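Local coordinates for response regulator aspartate phosphatase I (PDB 4I1A), which dephosphorylates the sporulation phosphotransferase Spo0F and activates transfer of the mobile element ICEBs1 by inactivating its repressor ImmR, at residues Glu239-Leu251 and Thr265-Gln277. Numbering follows the deposited sequence.
Sequences EYKKASQHLILAL and TLFTLTYVEAKQQ
Tyr240 lays one ring face against the aliphatic chain of Lys275, whose CB stands 4.3 Å from the ring centroid in a CH-pi contact offset toward the rim. The extended lysine crosses the tyrosine at about a right angle, its CD 3.5 Å from Tyr240 OH. A water in the ring plane joins Tyr240 OH to Lys275 NZ, which also forms a salt bridge with Asp235 of helix 220-236. Gln276 slides past the tyrosine in the opposite direction, with its CD 3.4 Å from Tyr240 CB and its amide plane inclined to the ring. With an alanine at Tyr240, Lys275 CB and CD would probably lose the ring they pack on, Gln276 CG its contact with that ring, though not with CB, and the bridging water one partner. The helices containing Tyr240-Leu251 and Thr265-Lys275 run antiparallel, their axes 9.7 Å apart at 153°, as neighbours in the all-helical tetratricopeptide-repeat array, and mesh knobs-into-holes. Val272 fits among Tyr240, Ala243, Ser244 and Leu247; in return, Leu247 enters the hole formed by Thr265, Thr268, Leu269 and Val272. Ser244 OG, set beside its own backbone N, donates to Glu273 OE2 at 2.7 Å, on the anti side and 22° out of the carboxylate plane. A bend at chi2 (-64°) brings this carboxylate back toward the serine, while its OE1 accepts from Asn278. Leu269 directs CD1 to Leu247 CB and CD2 to Leu251 CD2, the latter at 3.7 Å. The other branch of Leu251, CD1, presses on Leu266 CG at 3.6 Å, and Tyr285 of helix 279-295 touches both Leu266 and Leu269.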
loop_
_atom_site.group_PDB
_atom_site.type_symbol
_atom_site.label_atom_id
_atom_site.label_comp_id
_atom_site.label_asym_id
_atom_site.label_seq_id
_atom_site.Cartn_x
_atom_site.Cartn_y
_atom_site.Cartn_z
ATOM N N GLU A 239 -2.242 -12.999 -11.753
ATOM C CA GLU A 239 -1.338 -13.085 -12.888
ATOM C C GLU A 239 0.100 -12.863 -12.415
ATOM O O GLU A 239 0.674 -11.781 -12.561
ATOM C CB GLU A 239 -1.719 -12.151 -14.036
ATOM C CG GLU A 239 -1.387 -12.765 -15.422
ATOM C CD GLU A 239 0.003 -13.433 -15.481
ATOM O OE1 GLU A 239 0.132 -14.636 -15.139
ATOM O OE2 GLU A 239 0.975 -12.751 -15.865
ATOM N N TYR A 240 0.667 -13.928 -11.861
ATOM C CA TYR A 240 1.963 -13.898 -11.210
ATOM C C TYR A 240 3.135 -13.637 -12.158
ATOM O O TYR A 240 4.142 -13.059 -11.748
ATOM C CB TYR A 240 2.170 -15.206 -10.454
ATOM C CG TYR A 240 1.112 -15.471 -9.404
ATOM C CD1 TYR A 240 0.695 -14.466 -8.538
ATOM C CD2 TYR A 240 0.525 -16.730 -9.280
ATOM C CE1 TYR A 240 -0.279 -14.706 -7.574
ATOM C CE2 TYR A 240 -0.450 -16.981 -8.322
ATOM C CZ TYR A 240 -0.849 -15.967 -7.472
ATOM O OH TYR A 240 -1.811 -16.215 -6.515
ATOM N N LYS A 241 3.017 -14.058 -13.414
ATOM C CA LYS A 241 4.092 -13.821 -14.380
ATOM C C LYS A 241 4.277 -12.331 -14.616
ATOM O O LYS A 241 5.392 -11.814 -14.529
ATOM C CB LYS A 241 3.836 -14.539 -15.708
ATOM C CG LYS A 241 4.261 -15.997 -15.710
ATOM C CD LYS A 241 4.067 -16.618 -17.086
ATOM C CE LYS A 241 4.956 -17.836 -17.280
ATOM N NZ LYS A 241 4.883 -18.364 -18.679
ATOM N N LYS A 242 3.180 -11.638 -14.898
ATOM C CA LYS A 242 3.246 -10.196 -15.086
ATOM C C LYS A 242 3.636 -9.487 -13.789
ATOM O O LYS A 242 4.414 -8.533 -13.816
ATOM C CB LYS A 242 1.937 -9.645 -15.673
ATOM C CG LYS A 242 1.805 -9.918 -17.172
ATOM C CD LYS A 242 0.655 -9.162 -17.831
ATOM C CE LYS A 242 -0.625 -9.985 -17.823
ATOM N NZ LYS A 242 -1.650 -9.441 -18.771
ATOM N N ALA A 243 3.114 -9.970 -12.664
ATOM C CA ALA A 243 3.461 -9.417 -11.354
ATOM C C ALA A 243 4.970 -9.391 -11.176
ATOM O O ALA A 243 5.548 -8.364 -10.835
ATOM C CB ALA A 243 2.795 -10.220 -10.223
ATOM N N SER A 244 5.609 -10.518 -11.457
ATOM C CA SER A 244 7.053 -10.618 -11.327
ATOM C C SER A 244 7.844 -9.703 -12.269
ATOM O O SER A 244 8.851 -9.122 -11.863
ATOM C CB SER A 244 7.498 -12.070 -11.486
ATOM O OG SER A 244 7.213 -12.795 -10.308
ATOM N N GLN A 245 7.404 -9.582 -13.518
ATOM C CA GLN A 245 8.134 -8.759 -14.481
ATOM C C GLN A 245 8.084 -7.283 -14.083
ATOM O O GLN A 245 9.080 -6.570 -14.206
ATOM C CB GLN A 245 7.631 -8.971 -15.913
ATOM C CG GLN A 245 8.390 -8.159 -16.975
ATOM C CD GLN A 245 9.901 -8.433 -17.010
ATOM O OE1 GLN A 245 10.342 -9.585 -17.072
ATOM N NE2 GLN A 245 10.695 -7.365 -16.978
ATOM N N HIS A 246 6.940 -6.833 -13.574
ATOM C CA HIS A 246 6.843 -5.463 -13.082
ATOM C C HIS A 246 7.628 -5.255 -11.783
ATOM O O HIS A 246 8.193 -4.184 -11.551
ATOM C CB HIS A 246 5.384 -5.039 -12.916
ATOM C CG HIS A 246 4.719 -4.659 -14.200
ATOM N ND1 HIS A 246 4.854 -3.401 -14.760
ATOM C CD2 HIS A 246 3.926 -5.358 -15.044
ATOM C CE1 HIS A 246 4.169 -3.349 -15.887
ATOM N NE2 HIS A 246 3.596 -4.524 -16.087
ATOM N N LEU A 247 7.670 -6.288 -10.948
ATOM C CA LEU A 247 8.345 -6.205 -9.655
ATOM C C LEU A 247 9.870 -6.149 -9.762
ATOM O O LEU A 247 10.508 -5.445 -8.982
ATOM C CB LEU A 247 7.903 -7.345 -8.726
ATOM C CG LEU A 247 6.489 -7.215 -8.129
ATOM C CD1 LEU A 247 6.002 -8.563 -7.611
ATOM C CD2 LEU A 247 6.434 -6.169 -7.018
ATOM N N ILE A 248 10.457 -6.877 -10.712
ATOM C CA ILE A 248 11.900 -6.801 -10.898
ATOM C C ILE A 248 12.314 -5.472 -11.527
ATOM O O ILE A 248 13.415 -4.989 -11.281
ATOM C CB ILE A 248 12.490 -7.965 -11.741
ATOM C CG1 ILE A 248 11.926 -7.965 -13.160
ATOM C CG2 ILE A 248 12.256 -9.297 -11.059
ATOM C CD1 ILE A 248 12.874 -8.575 -14.172
ATOM N N LEU A 249 11.441 -4.892 -12.347
ATOM C CA LEU A 249 11.714 -3.589 -12.935
ATOM C C LEU A 249 11.765 -2.554 -11.821
ATOM O O LEU A 249 12.618 -1.664 -11.821
ATOM C CB LEU A 249 10.651 -3.216 -13.971
ATOM C CG LEU A 249 10.718 -3.960 -15.308
ATOM C CD1 LEU A 249 9.664 -3.452 -16.303
ATOM C CD2 LEU A 249 12.114 -3.864 -15.916
ATOM N N ALA A 250 10.856 -2.696 -10.861
ATOM C CA ALA A 250 10.850 -1.842 -9.682
ATOM C C ALA A 250 12.111 -2.083 -8.872
ATOM O O ALA A 250 12.760 -1.148 -8.406
ATOM C CB ALA A 250 9.622 -2.119 -8.836
ATOM N N LEU A 251 12.449 -3.356 -8.725
ATOM C CA LEU A 251 13.607 -3.793 -7.963
ATOM C C LEU A 251 14.909 -3.194 -8.486
ATOM O O LEU A 251 15.758 -2.791 -7.695
ATOM C CB LEU A 251 13.687 -5.321 -7.998
ATOM C CG LEU A 251 14.620 -6.009 -7.003
ATOM C CD1 LEU A 251 14.188 -5.652 -5.595
ATOM C CD2 LEU A 251 14.624 -7.531 -7.216
ATOM N N THR A 265 9.074 -4.674 -1.978
ATOM C CA THR A 265 9.181 -5.219 -3.323
ATOM C C THR A 265 9.808 -6.626 -3.319
ATOM O O THR A 265 9.360 -7.510 -4.047
ATOM C CB THR A 265 10.038 -4.270 -4.196
ATOM O OG1 THR A 265 9.459 -2.964 -4.171
ATOM C CG2 THR A 265 10.155 -4.754 -5.643
ATOM N N LEU A 266 10.853 -6.831 -2.519
ATOM C CA LEU A 266 11.479 -8.155 -2.438
ATOM C C LEU A 266 10.539 -9.127 -1.750
ATOM O O LEU A 266 10.480 -10.314 -2.083
ATOM C CB LEU A 266 12.824 -8.103 -1.698
ATOM C CG LEU A 266 13.989 -7.552 -2.521
ATOM C CD1 LEU A 266 15.094 -7.032 -1.604
ATOM C CD2 LEU A 266 14.522 -8.622 -3.497
ATOM N N PHE A 267 9.791 -8.617 -0.789
ATOM C CA PHE A 267 8.852 -9.461 -0.083
ATOM C C PHE A 267 7.787 -9.972 -1.047
ATOM O O PHE A 267 7.546 -11.186 -1.142
ATOM C CB PHE A 267 8.220 -8.715 1.096
ATOM C CG PHE A 267 7.129 -9.494 1.767
ATOM C CD1 PHE A 267 7.435 -10.405 2.769
ATOM C CD2 PHE A 267 5.799 -9.355 1.365
ATOM C CE1 PHE A 267 6.438 -11.151 3.379
ATOM C CE2 PHE A 267 4.794 -10.103 1.968
ATOM C CZ PHE A 267 5.114 -10.999 2.979
ATOM N N THR A 268 7.164 -9.037 -1.758
ATOM C CA THR A 268 6.101 -9.347 -2.715
ATOM C C THR A 268 6.614 -10.274 -3.815
ATOM O O THR A 268 5.934 -11.220 -4.218
ATOM C CB THR A 268 5.521 -8.046 -3.332
ATOM O OG1 THR A 268 5.258 -7.109 -2.279
ATOM C CG2 THR A 268 4.213 -8.315 -4.115
ATOM N N LEU A 269 7.828 -10.007 -4.282
ATOM C CA LEU A 269 8.471 -10.847 -5.283
ATOM C C LEU A 269 8.647 -12.272 -4.754
ATOM O O LEU A 269 8.317 -13.241 -5.440
ATOM C CB LEU A 269 9.821 -10.242 -5.676
ATOM C CG LEU A 269 10.563 -10.784 -6.900
ATOM C CD1 LEU A 269 9.635 -10.964 -8.090
ATOM C CD2 LEU A 269 11.698 -9.843 -7.265
ATOM N N THR A 270 9.149 -12.391 -3.527
ATOM C CA THR A 270 9.361 -13.693 -2.909
ATOM C C THR A 270 8.053 -14.462 -2.850
ATOM O O THR A 270 7.975 -15.642 -3.221
ATOM C CB THR A 270 9.885 -13.559 -1.457
ATOM O OG1 THR A 270 11.104 -12.806 -1.442
ATOM C CG2 THR A 270 10.124 -14.933 -0.840
ATOM N N TYR A 271 7.022 -13.785 -2.364
ATOM C CA TYR A 271 5.729 -14.423 -2.187
ATOM C C TYR A 271 5.139 -14.874 -3.528
ATOM O O TYR A 271 4.674 -16.011 -3.659
ATOM C CB TYR A 271 4.776 -13.480 -1.454
ATOM C CG TYR A 271 3.637 -14.186 -0.773
ATOM C CD1 TYR A 271 3.539 -15.577 -0.793
ATOM C CD2 TYR A 271 2.656 -13.466 -0.108
ATOM C CE1 TYR A 271 2.487 -16.223 -0.167
ATOM C CE2 TYR A 271 1.612 -14.096 0.518
ATOM C CZ TYR A 271 1.528 -15.471 0.487
ATOM O OH TYR A 271 0.474 -16.080 1.115
ATOM N N VAL A 272 5.172 -13.980 -4.517
ATOM C CA VAL A 272 4.678 -14.285 -5.856
ATOM C C VAL A 272 5.322 -15.551 -6.441
ATOM O O VAL A 272 4.638 -16.405 -7.015
ATOM C CB VAL A 272 4.866 -13.074 -6.806
ATOM C CG1 VAL A 272 4.859 -13.500 -8.265
ATOM C CG2 VAL A 272 3.796 -12.039 -6.541
ATOM N N GLU A 273 6.630 -15.677 -6.276
ATOM C CA GLU A 273 7.354 -16.824 -6.820
ATOM C C GLU A 273 7.031 -18.111 -6.068
ATOM O O GLU A 273 6.957 -19.190 -6.661
ATOM C CB GLU A 273 8.862 -16.557 -6.810
ATOM C CG GLU A 273 9.311 -15.486 -7.805
ATOM C CD GLU A 273 9.069 -15.900 -9.248
ATOM O OE1 GLU A 273 9.217 -17.101 -9.548
ATOM O OE2 GLU A 273 8.728 -15.038 -10.090
ATOM N N ALA A 274 6.852 -17.987 -4.757
ATOM C CA ALA A 274 6.437 -19.108 -3.924
ATOM C C ALA A 274 5.049 -19.621 -4.334
ATOM O O ALA A 274 4.815 -20.831 -4.392
ATOM C CB ALA A 274 6.440 -18.696 -2.463
ATOM N N LYS A 275 4.134 -18.699 -4.623
ATOM C CA LYS A 275 2.790 -19.075 -5.056
ATOM C C LYS A 275 2.791 -19.823 -6.391
ATOM O O LYS A 275 1.842 -20.536 -6.697
ATOM C CB LYS A 275 1.876 -17.853 -5.161
ATOM C CG LYS A 275 1.537 -17.166 -3.849
ATOM C CD LYS A 275 0.687 -15.939 -4.133
ATOM C CE LYS A 275 0.710 -14.956 -2.992
ATOM N NZ LYS A 275 -0.268 -13.860 -3.234
ATOM N N GLN A 276 3.842 -19.660 -7.192
ATOM C CA GLN A 276 3.955 -20.427 -8.436
ATOM C C GLN A 276 4.761 -21.693 -8.208
ATOM O O GLN A 276 5.080 -22.410 -9.156
ATOM C CB GLN A 276 4.614 -19.610 -9.547
ATOM C CG GLN A 276 3.918 -18.310 -9.870
ATOM C CD GLN A 276 4.590 -17.575 -11.012
ATOM O OE1 GLN A 276 4.377 -17.901 -12.180
ATOM N NE2 GLN A 276 5.409 -16.582 -10.683
ATOM N N GLN A 277 5.076 -21.959 -6.942
ATOM C CA GLN A 277 5.929 -23.080 -6.550
ATOM C C GLN A 277 7.343 -22.975 -7.116
ATOM O O GLN A 277 8.055 -23.982 -7.214
ATOM C CB GLN A 277 5.312 -24.431 -6.921
ATOM C CG GLN A 277 3.959 -24.708 -6.268
ATOM C CD GLN A 277 2.806 -24.382 -7.187
ATOM O OE1 GLN A 277 2.600 -25.054 -8.201
ATOM N NE2 GLN A 277 2.051 -23.340 -6.850
HETATM O O HOH W 1 -2.656 -14.048 -5.133
#